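PDB 3EYP: putative alpha-L-fucosidase from Bacteroides thetaiotaomicron, which probably releases L-fucose from glycans by hydrolysing alpha-L-fucosidic bonds, as an enzyme of glycoside hydrolase family 29. Local coordinates for residues E21-F26 with I160-W165; I30-E35 with S261-A266; T355-K360 with A366-T371. All coordinates share one frame; numbering follows the deposited sequence.

How the contacts relate
Contacts 1 and 2 belong to the TIM barrel and contact 3 to the F5/8 type C domain that follows it in the chain. The segments of the first two alternate in sequence (21-26, 30-35, 160-165, 261-266), so along the chain the two contacts cross, as expected where one barrel brings distant segments together. Strand 22-26 in contact 1 leads directly into the loop holding 30-35 in contact 2. Their centres are about 20 Å apart, and they touch where Phe25 CD2 packs 3.8 Å from Trp262 CZ3. Contact 3 lies about 35 Å from contact 1 and about 51 Å from contact 2, centre to centre, and touches neither: it belongs to a second, separate core.

Contact 1: residues E21-F26 with I160-W165; sequences EMIAFF and IWETWW
Ile23 faces Glu162 and Phe25 faces Trp164 across the interior of a TIM barrel, with Ile23 CA 10.0 Å from Glu162 CA and Phe25 CA 10.4 Å from Trp164 CA. Strands 22-26 and 162-164 run parallel but are not neighbours, since 70-76 and 119-124 lie between them in the sheet, and only inward-pointing side chains meet. The two pairs follow one another along the strands. In the pair nearer the C-terminal ends, Phe25 and Trp164 make a T-shaped stack, their planes at 63°. The centroids of the Phe25 ring and the six-membered Trp164 ring are 4.9 Å apart. Phe25 CZ does the touching: it sits over the middle of that ring, 3.6 Å above its plane. Leu293 and Ile72, from strands 291-295 and 70-76, pack against both rings, while Phe195 stacks on Trp164 and Glu253 takes the hydrogen bond of its NE1. One step back along the strands, Ile23 stretches out fully (chi2 173°), which brings its CD1 to 3.6 Å from Glu162 OE1. A methyl can offer the oxygen only a van der Waals touch; the charge is met by a salt bridge from OE1 to Arg20, at the end of helix 12-20. The other carboxylate oxygen reaches the aromatic pair: Glu162 OE2 lies in the plane of the Trp164 indole at its edge, 3.4 Å from Trp164 CD1.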
loop_
_atom_site.group_PDB
_atom_site.type_symbol
_atom_site.label_atom_id
_atom_site.label_comp_id
_atom_site.label_asym_id
_atom_site.label_seq_id
_atom_site.Cartn_x
_atom_site.Cartn_y
_atom_site.Cartn_z
ATOM N N GLU A 21 5.990 0.558 -2.060
ATOM C CA GLU A 21 5.082 1.411 -2.884
ATOM C C GLU A 21 3.830 0.727 -3.308
ATOM O O GLU A 21 2.726 1.198 -3.047
ATOM C CB GLU A 21 5.824 2.064 -4.059
ATOM C CG GLU A 21 6.810 3.075 -3.508
ATOM C CD GLU A 21 7.494 3.963 -4.526
ATOM O OE1 GLU A 21 7.292 3.800 -5.749
ATOM O OE2 GLU A 21 8.256 4.839 -4.033
ATOM N N MET A 22 4.004 -0.449 -3.879
ATOM C CA MET A 22 2.873 -1.292 -4.328
ATOM C C MET A 22 3.013 -2.719 -3.778
ATOM O O MET A 22 4.124 -3.228 -3.522
ATOM C CB MET A 22 2.836 -1.347 -5.868
ATOM C CG MET A 22 2.237 -0.140 -6.602
ATOM S SD MET A 22 2.164 -0.138 -8.406
ATOM C CE MET A 22 0.720 -1.101 -8.704
ATOM N N ILE A 23 1.881 -3.354 -3.570
ATOM C CA ILE A 23 1.775 -4.768 -3.095
ATOM C C ILE A 23 0.686 -5.481 -3.899
ATOM O O ILE A 23 -0.353 -4.874 -4.187
ATOM C CB ILE A 23 1.441 -4.863 -1.587
ATOM C CG1 ILE A 23 2.385 -4.027 -0.763
ATOM C CG2 ILE A 23 1.463 -6.290 -1.125
ATOM C CD1 ILE A 23 2.011 -3.919 0.765
ATOM N N ALA A 24 0.903 -6.720 -4.356
ATOM C CA ALA A 24 -0.232 -7.448 -4.960
ATOM C C ALA A 24 -1.087 -8.224 -3.956
ATOM O O ALA A 24 -0.605 -8.747 -3.002
ATOM C CB ALA A 24 0.223 -8.368 -6.091
ATOM N N PHE A 25 -2.405 -8.239 -4.213
ATOM C CA PHE A 25 -3.337 -9.091 -3.481
ATOM C C PHE A 25 -3.715 -10.183 -4.484
ATOM O O PHE A 25 -3.768 -9.933 -5.659
ATOM C CB PHE A 25 -4.641 -8.339 -3.174
ATOM C CG PHE A 25 -5.061 -8.336 -1.732
ATOM C CD1 PHE A 25 -4.658 -9.321 -0.837
ATOM C CD2 PHE A 25 -5.933 -7.324 -1.274
ATOM C CE1 PHE A 25 -5.080 -9.305 0.419
ATOM C CE2 PHE A 25 -6.364 -7.310 0.014
ATOM C CZ PHE A 25 -5.938 -8.269 0.876
ATOM N N PHE A 26 -3.882 -11.388 -3.995
ATOM C CA PHE A 26 -4.309 -12.533 -4.801
ATOM C C PHE A 26 -5.447 -13.194 -4.072
ATOM O O PHE A 26 -5.236 -13.987 -3.142
ATOM C CB PHE A 26 -3.199 -13.566 -5.013
ATOM C CG PHE A 26 -2.077 -13.100 -5.912
ATOM C CD1 PHE A 26 -2.337 -12.603 -7.140
ATOM C CD2 PHE A 26 -0.760 -13.197 -5.495
ATOM C CE1 PHE A 26 -1.336 -12.174 -7.948
ATOM C CE2 PHE A 26 0.261 -12.770 -6.312
ATOM C CZ PHE A 26 -0.019 -12.236 -7.517
ATOM N N ILE A 160 7.902 -14.246 6.070
ATOM C CA ILE A 160 6.597 -13.633 5.825
ATOM C C ILE A 160 6.710 -12.124 6.156
ATOM O O ILE A 160 7.114 -11.743 7.272
ATOM C CB ILE A 160 5.490 -14.319 6.668
ATOM C CG1 ILE A 160 5.370 -15.850 6.451
ATOM C CG2 ILE A 160 4.046 -13.621 6.437
ATOM C CD1 ILE A 160 4.939 -16.311 5.107
ATOM N N TRP A 161 6.350 -11.283 5.171
ATOM C CA TRP A 161 6.548 -9.825 5.283
ATOM C C TRP A 161 5.278 -9.005 5.552
ATOM O O TRP A 161 5.343 -7.818 5.879
ATOM C CB TRP A 161 7.221 -9.279 4.026
ATOM C CG TRP A 161 8.568 -9.789 3.732
ATOM C CD1 TRP A 161 8.882 -10.914 3.018
ATOM C CD2 TRP A 161 9.790 -9.124 4.017
ATOM N NE1 TRP A 161 10.246 -11.005 2.882
ATOM C CE2 TRP A 161 10.825 -9.914 3.492
ATOM C CE3 TRP A 161 10.114 -7.928 4.680
ATOM C CZ2 TRP A 161 12.161 -9.554 3.617
ATOM C CZ3 TRP A 161 11.450 -7.581 4.809
ATOM C CH2 TRP A 161 12.453 -8.390 4.284
ATOM N N GLU A 162 4.141 -9.653 5.415
ATOM C CA GLU A 162 2.847 -9.062 5.840
ATOM C C GLU A 162 1.853 -10.108 6.240
ATOM O O GLU A 162 1.728 -11.144 5.588
ATOM C CB GLU A 162 2.233 -8.198 4.747
ATOM C CG GLU A 162 1.079 -7.325 5.218
ATOM C CD GLU A 162 1.009 -5.960 4.535
ATOM O OE1 GLU A 162 2.062 -5.510 4.004
ATOM O OE2 GLU A 162 -0.129 -5.380 4.499
ATOM N N THR A 163 1.162 -9.822 7.344
ATOM C CA THR A 163 -0.023 -10.614 7.773
ATOM C C THR A 163 -1.186 -9.662 7.782
ATOM O O THR A 163 -1.092 -8.566 8.314
ATOM C CB THR A 163 0.181 -11.242 9.177
ATOM O OG1 THR A 163 1.178 -12.256 9.109
ATOM C CG2 THR A 163 -1.059 -11.886 9.713
ATOM N N TRP A 164 -2.268 -10.073 7.139
ATOM C CA TRP A 164 -3.441 -9.205 6.919
ATOM C C TRP A 164 -4.622 -9.719 7.705
ATOM O O TRP A 164 -5.063 -10.874 7.514
ATOM C CB TRP A 164 -3.806 -9.184 5.468
ATOM C CG TRP A 164 -4.079 -7.877 4.842
ATOM C CD1 TRP A 164 -3.169 -6.977 4.398
ATOM C CD2 TRP A 164 -5.359 -7.342 4.520
ATOM N NE1 TRP A 164 -3.801 -5.884 3.865
ATOM C CE2 TRP A 164 -5.147 -6.097 3.894
ATOM C CE3 TRP A 164 -6.669 -7.791 4.711
ATOM C CZ2 TRP A 164 -6.201 -5.296 3.433
ATOM C CZ3 TRP A 164 -7.708 -6.986 4.261
ATOM C CH2 TRP A 164 -7.451 -5.766 3.612
ATOM N N TRP A 165 -5.177 -8.825 8.529
ATOM C CA TRP A 165 -6.372 -9.150 9.333
ATOM C C TRP A 165 -7.541 -8.299 8.877
ATOM O O TRP A 165 -7.645 -7.128 9.245
ATOM C CB TRP A 165 -6.147 -8.956 10.827
ATOM C CG TRP A 165 -5.222 -9.969 11.461
ATOM C CD1 TRP A 165 -5.013 -11.231 11.038
ATOM C CD2 TRP A 165 -4.401 -9.794 12.626
ATOM N NE1 TRP A 165 -4.131 -11.866 11.842
ATOM C CE2 TRP A 165 -3.699 -11.003 12.818
ATOM C CE3 TRP A 165 -4.187 -8.741 13.519
ATOM C CZ2 TRP A 165 -2.823 -11.208 13.891
ATOM C CZ3 TRP A 165 -3.288 -8.921 14.564
ATOM C CH2 TRP A 165 -2.643 -10.164 14.772
#

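Contact 2: residues I30-E35 with S261-A266; sequences INTFEE and SWFYHA
The Phe263 ring has Asn31 over one face and the hydroxyl of Thr32 at its edge. Asn31 ND2 stands 3.5 Å above the ring plane, displaced toward the rim, with the amide tilted 60° from the ring. Asn31 CB lies over the same face, a CH-pi contact 4.0 Å from the ring centroid. In the ring plane, Thr32 OG1 comes to 3.8 Å from Phe263 CD1. Both segments are loops after barrel strands, 22-26 and 253-257, so the contact lies at the C-terminal mouth of the barrel, the active-site end in TIM-barrel enzymes; a bound glycerol is about 5 Å from the Phe263 side chain. His77 meets the ring edge-to-face. A leucine in place of Phe263 would probably leave the Asn31 amide without its flat aromatic bed and free to turn. Two waters bridge Thr32 and Tyr264. One accepts from Thr32 OG1 (2.9 Å) and Tyr264 N (3.1 Å); the other donates to Thr32 O, which Arg300 also bonds, and Tyr264 O, each at 2.7 Å. Thus hydrogen bonding between the loops runs through water, and direct contact is mostly CH-pi and van der Waals packing of carbon and polar atoms on Phe263.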
loop_
_atom_site.group_PDB
_atom_site.type_symbol
_atom_site.label_atom_id
_atom_site.label_comp_id
_atom_site.label_asym_id
_atom_site.label_seq_id
_atom_site.Cartn_x
_atom_site.Cartn_y
_atom_site.Cartn_z
ATOM N N ILE A 30 -11.953 -21.257 -2.795
ATOM C CA ILE A 30 -13.110 -22.070 -3.155
ATOM C C ILE A 30 -14.183 -21.196 -3.837
ATOM O O ILE A 30 -14.897 -21.638 -4.733
ATOM C CB ILE A 30 -13.656 -22.883 -1.907
ATOM C CG1 ILE A 30 -14.632 -23.966 -2.370
ATOM C CG2 ILE A 30 -14.262 -21.960 -0.837
ATOM C CD1 ILE A 30 -14.785 -25.031 -1.284
ATOM N N ASN A 31 -14.273 -19.946 -3.424
ATOM C CA ASN A 31 -15.261 -19.030 -4.057
ATOM C C ASN A 31 -15.143 -18.965 -5.590
ATOM O O ASN A 31 -16.116 -18.798 -6.332
ATOM C CB ASN A 31 -15.152 -17.572 -3.560
ATOM C CG ASN A 31 -15.559 -17.358 -2.124
ATOM O OD1 ASN A 31 -16.080 -18.214 -1.448
ATOM N ND2 ASN A 31 -15.339 -16.115 -1.654
ATOM N N THR A 32 -13.914 -19.096 -6.047
ATOM C CA THR A 32 -13.548 -18.968 -7.425
ATOM C C THR A 32 -14.217 -20.068 -8.263
ATOM O O THR A 32 -14.411 -19.915 -9.444
ATOM C CB THR A 32 -12.009 -19.157 -7.640
ATOM O OG1 THR A 32 -11.276 -18.266 -6.775
ATOM C CG2 THR A 32 -11.587 -18.914 -9.104
ATOM N N PHE A 33 -14.538 -21.145 -7.590
ATOM C CA PHE A 33 -15.074 -22.367 -8.272
ATOM C C PHE A 33 -16.567 -22.450 -8.132
ATOM O O PHE A 33 -17.237 -23.371 -8.684
ATOM C CB PHE A 33 -14.375 -23.610 -7.790
ATOM C CG PHE A 33 -12.966 -23.636 -8.226
ATOM C CD1 PHE A 33 -12.633 -24.128 -9.449
ATOM C CD2 PHE A 33 -11.996 -22.958 -7.490
ATOM C CE1 PHE A 33 -11.315 -24.055 -9.898
ATOM C CE2 PHE A 33 -10.704 -22.885 -7.942
ATOM C CZ PHE A 33 -10.377 -23.401 -9.129
ATOM N N GLU A 34 -17.095 -21.453 -7.437
ATOM C CA GLU A 34 -18.554 -21.276 -7.351
ATOM C C GLU A 34 -18.968 -20.289 -8.384
ATOM O O GLU A 34 -18.141 -19.597 -8.954
ATOM C CB GLU A 34 -18.995 -20.785 -5.978
ATOM C CG GLU A 34 -18.790 -21.740 -4.805
ATOM C CD GLU A 34 -19.774 -21.467 -3.666
ATOM O OE1 GLU A 34 -19.517 -20.635 -2.768
ATOM O OE2 GLU A 34 -20.863 -22.071 -3.673
ATOM N N GLU A 35 -20.286 -20.221 -8.621
ATOM C CA GLU A 35 -20.824 -19.306 -9.624
ATOM C C GLU A 35 -21.185 -17.959 -8.978
ATOM O O GLU A 35 -22.042 -17.840 -8.119
ATOM C CB GLU A 35 -22.019 -19.920 -10.365
ATOM C CG GLU A 35 -21.783 -21.319 -10.925
ATOM C CD GLU A 35 -20.567 -21.463 -11.859
ATOM O OE1 GLU A 35 -20.397 -20.658 -12.806
ATOM O OE2 GLU A 35 -19.789 -22.424 -11.660
ATOM N N SER A 261 -15.037 -6.887 -8.742
ATOM C CA SER A 261 -15.104 -7.833 -7.614
ATOM C C SER A 261 -13.714 -8.251 -7.166
ATOM O O SER A 261 -12.751 -8.067 -7.882
ATOM C CB SER A 261 -15.891 -9.123 -7.970
ATOM O OG SER A 261 -17.244 -8.950 -8.422
ATOM N N TRP A 262 -13.655 -8.877 -5.997
ATOM C CA TRP A 262 -12.361 -9.316 -5.425
ATOM C C TRP A 262 -11.931 -10.712 -5.934
ATOM O O TRP A 262 -10.768 -10.984 -6.132
ATOM C CB TRP A 262 -12.405 -9.388 -3.924
ATOM C CG TRP A 262 -12.444 -8.034 -3.324
ATOM C CD1 TRP A 262 -13.553 -7.376 -2.899
ATOM C CD2 TRP A 262 -11.330 -7.176 -3.060
ATOM N NE1 TRP A 262 -13.193 -6.136 -2.361
ATOM C CE2 TRP A 262 -11.833 -5.999 -2.471
ATOM C CE3 TRP A 262 -9.958 -7.265 -3.304
ATOM C CZ2 TRP A 262 -11.015 -4.926 -2.126
ATOM C CZ3 TRP A 262 -9.147 -6.197 -2.902
ATOM C CH2 TRP A 262 -9.680 -5.055 -2.330
ATOM N N PHE A 263 -12.915 -11.564 -6.133
ATOM C CA PHE A 263 -12.672 -12.876 -6.686
ATOM C C PHE A 263 -12.928 -12.864 -8.187
ATOM O O PHE A 263 -13.577 -11.974 -8.732
ATOM C CB PHE A 263 -13.522 -13.941 -5.953
ATOM C CG PHE A 263 -13.003 -14.281 -4.625
ATOM C CD1 PHE A 263 -12.164 -15.372 -4.454
ATOM C CD2 PHE A 263 -13.294 -13.469 -3.499
ATOM C CE1 PHE A 263 -11.675 -15.691 -3.224
ATOM C CE2 PHE A 263 -12.812 -13.774 -2.268
ATOM C CZ PHE A 263 -11.977 -14.862 -2.096
ATOM N N TYR A 264 -12.377 -13.859 -8.870
ATOM C CA TYR A 264 -12.492 -13.945 -10.348
ATOM C C TYR A 264 -13.850 -14.368 -10.880
ATOM O O TYR A 264 -14.425 -15.395 -10.459
ATOM C CB TYR A 264 -11.449 -14.917 -10.964
ATOM C CG TYR A 264 -11.492 -14.911 -12.462
ATOM C CD1 TYR A 264 -10.716 -14.000 -13.200
ATOM C CD2 TYR A 264 -12.292 -15.813 -13.166
ATOM C CE1 TYR A 264 -10.776 -13.992 -14.592
ATOM C CE2 TYR A 264 -12.360 -15.782 -14.536
ATOM C CZ TYR A 264 -11.596 -14.892 -15.249
ATOM O OH TYR A 264 -11.636 -14.879 -16.646
ATOM N N HIS A 265 -14.333 -13.558 -11.837
ATOM C CA HIS A 265 -15.502 -13.914 -12.658
ATOM C C HIS A 265 -15.212 -13.590 -14.105
ATOM O O HIS A 265 -14.786 -12.512 -14.453
ATOM C CB HIS A 265 -16.791 -13.204 -12.144
ATOM C CG HIS A 265 -16.902 -13.202 -10.661
ATOM N ND1 HIS A 265 -17.123 -14.356 -9.931
ATOM C CD2 HIS A 265 -16.720 -12.207 -9.760
ATOM C CE1 HIS A 265 -17.092 -14.057 -8.642
ATOM N NE2 HIS A 265 -16.820 -12.767 -8.517
ATOM N N ALA A 266 -15.441 -14.571 -14.957
ATOM C CA ALA A 266 -15.168 -14.431 -16.384
ATOM C C ALA A 266 -15.858 -13.244 -16.990
ATOM O O ALA A 266 -15.359 -12.580 -17.884
ATOM C CB ALA A 266 -15.532 -15.761 -17.183
HETATM O O HOH W 1 -10.246 -15.728 -7.732
HETATM O O HOH W 2 -15.252 -17.919 -11.069
#

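Contact 3: residues T355-K360 with A366-T371; sequences TYFAGK and ADIIFT
Phe357 points its ring end at Ala366 and Ile368, meeting the two at different inclinations. Ala366 CB lies near the plane of the ring, at its edge, 4.2 Å from Phe357 CZ. Ile368 comes in obliquely from the same strand, and its CD1 is 4.2 Å from Phe357 CE2. With CG anti to the backbone N (chi1 169°), the phenyl of Phe357 is swung out from its own strand into the core. Ile368 bends at its second torsion (chi2 85°), turning CD1 toward Ala366 and the outer end of the phenyl ring. Close to the ring's own backbone, Gly359 N stands over one face, 4.3 Å above the plane and displaced toward the rim.

These residues belong to the two facing antiparallel sheets of a beta sandwich, the fold expected of an F5/8 type C (discoidin-like) domain. Phe357 lies on edge strand 357-358, which bonds through its backbone to Ile448, whereas Ala366 and Ile368 are on strand 366-372 of the other sheet. The distance of 10.2 Å between Phe357 CA and Ile368 CA is thus spanned by side chains alone. Val333 and Ala335 of strand 332-335 pack beside Ile368, and Met348 from a loop packs against Phe357. Strand 366-372 follows the usual alternation: Ala366 and Ile368 turn inward, while Asp367 between them points away and forms a salt bridge with Arg438.

Every contact across the gap is carbon to carbon, between buried groups, with neither charge nor hydrogen bond to fix the angle of approach. At this point the sheets are probably held by shape and the exclusion of water, while polar bonds such as Phe357 with Ile448 and Asp367 with Arg438 are made away from this interface.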
loop_
_atom_site.group_PDB
_atom_site.type_symbol
_atom_site.label_atom_id
_atom_site.label_comp_id
_atom_site.label_asym_id
_atom_site.label_seq_id
_atom_site.Cartn_x
_atom_site.Cartn_y
_atom_site.Cartn_z
ATOM N N THR A 355 20.172 11.683 0.788
ATOM C CA THR A 355 20.364 13.133 0.983
ATOM C C THR A 355 19.037 13.887 0.983
ATOM O O THR A 355 18.026 13.430 0.459
ATOM C CB THR A 355 21.232 13.723 -0.092
ATOM O OG1 THR A 355 20.631 13.460 -1.355
ATOM C CG2 THR A 355 22.617 13.066 -0.052
ATOM N N TYR A 356 19.084 15.050 1.607
ATOM C CA TYR A 356 17.941 15.958 1.627
ATOM C C TYR A 356 18.294 17.393 1.890
ATOM O O TYR A 356 19.301 17.686 2.511
ATOM C CB TYR A 356 16.953 15.471 2.685
ATOM C CG TYR A 356 17.519 15.215 4.041
ATOM C CD1 TYR A 356 17.387 16.161 5.041
ATOM C CD2 TYR A 356 18.147 14.026 4.350
ATOM C CE1 TYR A 356 17.838 15.942 6.289
ATOM C CE2 TYR A 356 18.619 13.797 5.637
ATOM C CZ TYR A 356 18.467 14.790 6.583
ATOM O OH TYR A 356 18.912 14.648 7.855
ATOM N N PHE A 357 17.434 18.274 1.376
ATOM C CA PHE A 357 17.340 19.664 1.832
ATOM C C PHE A 357 16.803 19.763 3.262
ATOM O O PHE A 357 15.863 19.064 3.638
ATOM C CB PHE A 357 16.443 20.485 0.908
ATOM C CG PHE A 357 16.091 21.834 1.465
ATOM C CD1 PHE A 357 17.091 22.776 1.722
ATOM C CD2 PHE A 357 14.774 22.138 1.808
ATOM C CE1 PHE A 357 16.766 23.988 2.259
ATOM C CE2 PHE A 357 14.450 23.319 2.352
ATOM C CZ PHE A 357 15.436 24.267 2.585
ATOM N N ALA A 358 17.381 20.665 4.055
ATOM C CA ALA A 358 16.792 20.984 5.368
ATOM C C ALA A 358 16.997 22.426 5.718
ATOM O O ALA A 358 17.956 23.070 5.255
ATOM C CB ALA A 358 17.356 20.105 6.502
ATOM N N GLY A 359 16.088 22.868 6.555
ATOM C CA GLY A 359 16.072 24.168 7.182
ATOM C C GLY A 359 16.717 24.178 8.544
ATOM O O GLY A 359 17.230 23.186 9.048
ATOM N N LYS A 360 16.819 25.392 9.061
ATOM C CA LYS A 360 17.447 25.631 10.349
ATOM C C LYS A 360 16.464 25.318 11.479
ATOM O O LYS A 360 15.257 25.510 11.333
ATOM C CB LYS A 360 17.919 27.108 10.440
ATOM C CG LYS A 360 18.981 27.458 9.431
ATOM C CD LYS A 360 19.359 28.942 9.508
ATOM C CE LYS A 360 20.295 29.305 8.386
ATOM N NZ LYS A 360 20.413 30.764 8.260
ATOM N N ALA A 366 10.323 27.909 4.332
ATOM C CA ALA A 366 11.342 28.091 3.278
ATOM C C ALA A 366 10.770 28.322 1.904
ATOM O O ALA A 366 9.706 27.803 1.521
ATOM C CB ALA A 366 12.313 26.946 3.239
ATOM N N ASP A 367 11.522 29.107 1.154
ATOM C CA ASP A 367 11.195 29.390 -0.241
ATOM C C ASP A 367 12.395 29.022 -1.081
ATOM O O ASP A 367 13.493 29.494 -0.808
ATOM C CB ASP A 367 10.908 30.869 -0.450
ATOM C CG ASP A 367 9.507 31.301 0.026
ATOM O OD1 ASP A 367 8.572 30.464 0.135
ATOM O OD2 ASP A 367 9.332 32.539 0.264
ATOM N N ILE A 368 12.137 28.180 -2.077
ATOM C CA ILE A 368 13.120 27.648 -3.011
ATOM C C ILE A 368 12.740 27.928 -4.461
ATOM O O ILE A 368 11.634 27.619 -4.936
ATOM C CB ILE A 368 13.322 26.128 -2.872
ATOM C CG1 ILE A 368 13.576 25.699 -1.393
ATOM C CG2 ILE A 368 14.476 25.717 -3.731
ATOM C CD1 ILE A 368 12.324 25.472 -0.532
ATOM N N ILE A 369 13.680 28.545 -5.159
ATOM C CA ILE A 369 13.436 28.997 -6.533
ATOM C C ILE A 369 14.397 28.269 -7.426
ATOM O O ILE A 369 15.607 28.241 -7.189
ATOM C CB ILE A 369 13.575 30.540 -6.672
ATOM C CG1 ILE A 369 12.474 31.180 -5.870
ATOM C CG2 ILE A 369 13.503 31.006 -8.178
ATOM C CD1 ILE A 369 12.476 32.738 -5.876
ATOM N N PHE A 370 13.817 27.633 -8.423
ATOM C CA PHE A 370 14.563 26.871 -9.384
ATOM C C PHE A 370 14.509 27.656 -10.654
ATOM O O PHE A 370 13.436 27.904 -11.188
ATOM C CB PHE A 370 13.950 25.473 -9.589
ATOM C CG PHE A 370 13.828 24.666 -8.320
ATOM C CD1 PHE A 370 14.768 23.732 -8.001
ATOM C CD2 PHE A 370 12.785 24.879 -7.452
ATOM C CE1 PHE A 370 14.651 22.983 -6.820
ATOM C CE2 PHE A 370 12.668 24.156 -6.274
ATOM C CZ PHE A 370 13.592 23.219 -5.971
ATOM N N THR A 371 15.687 28.076 -11.099
ATOM C CA THR A 371 15.821 28.827 -12.366
ATOM C C THR A 371 16.394 27.924 -13.446
ATOM O O THR A 371 17.510 27.393 -13.368
ATOM C CB THR A 371 16.664 30.106 -12.188
ATOM O OG1 THR A 371 16.060 30.959 -11.205
ATOM C CG2 THR A 371 16.746 30.875 -13.501
#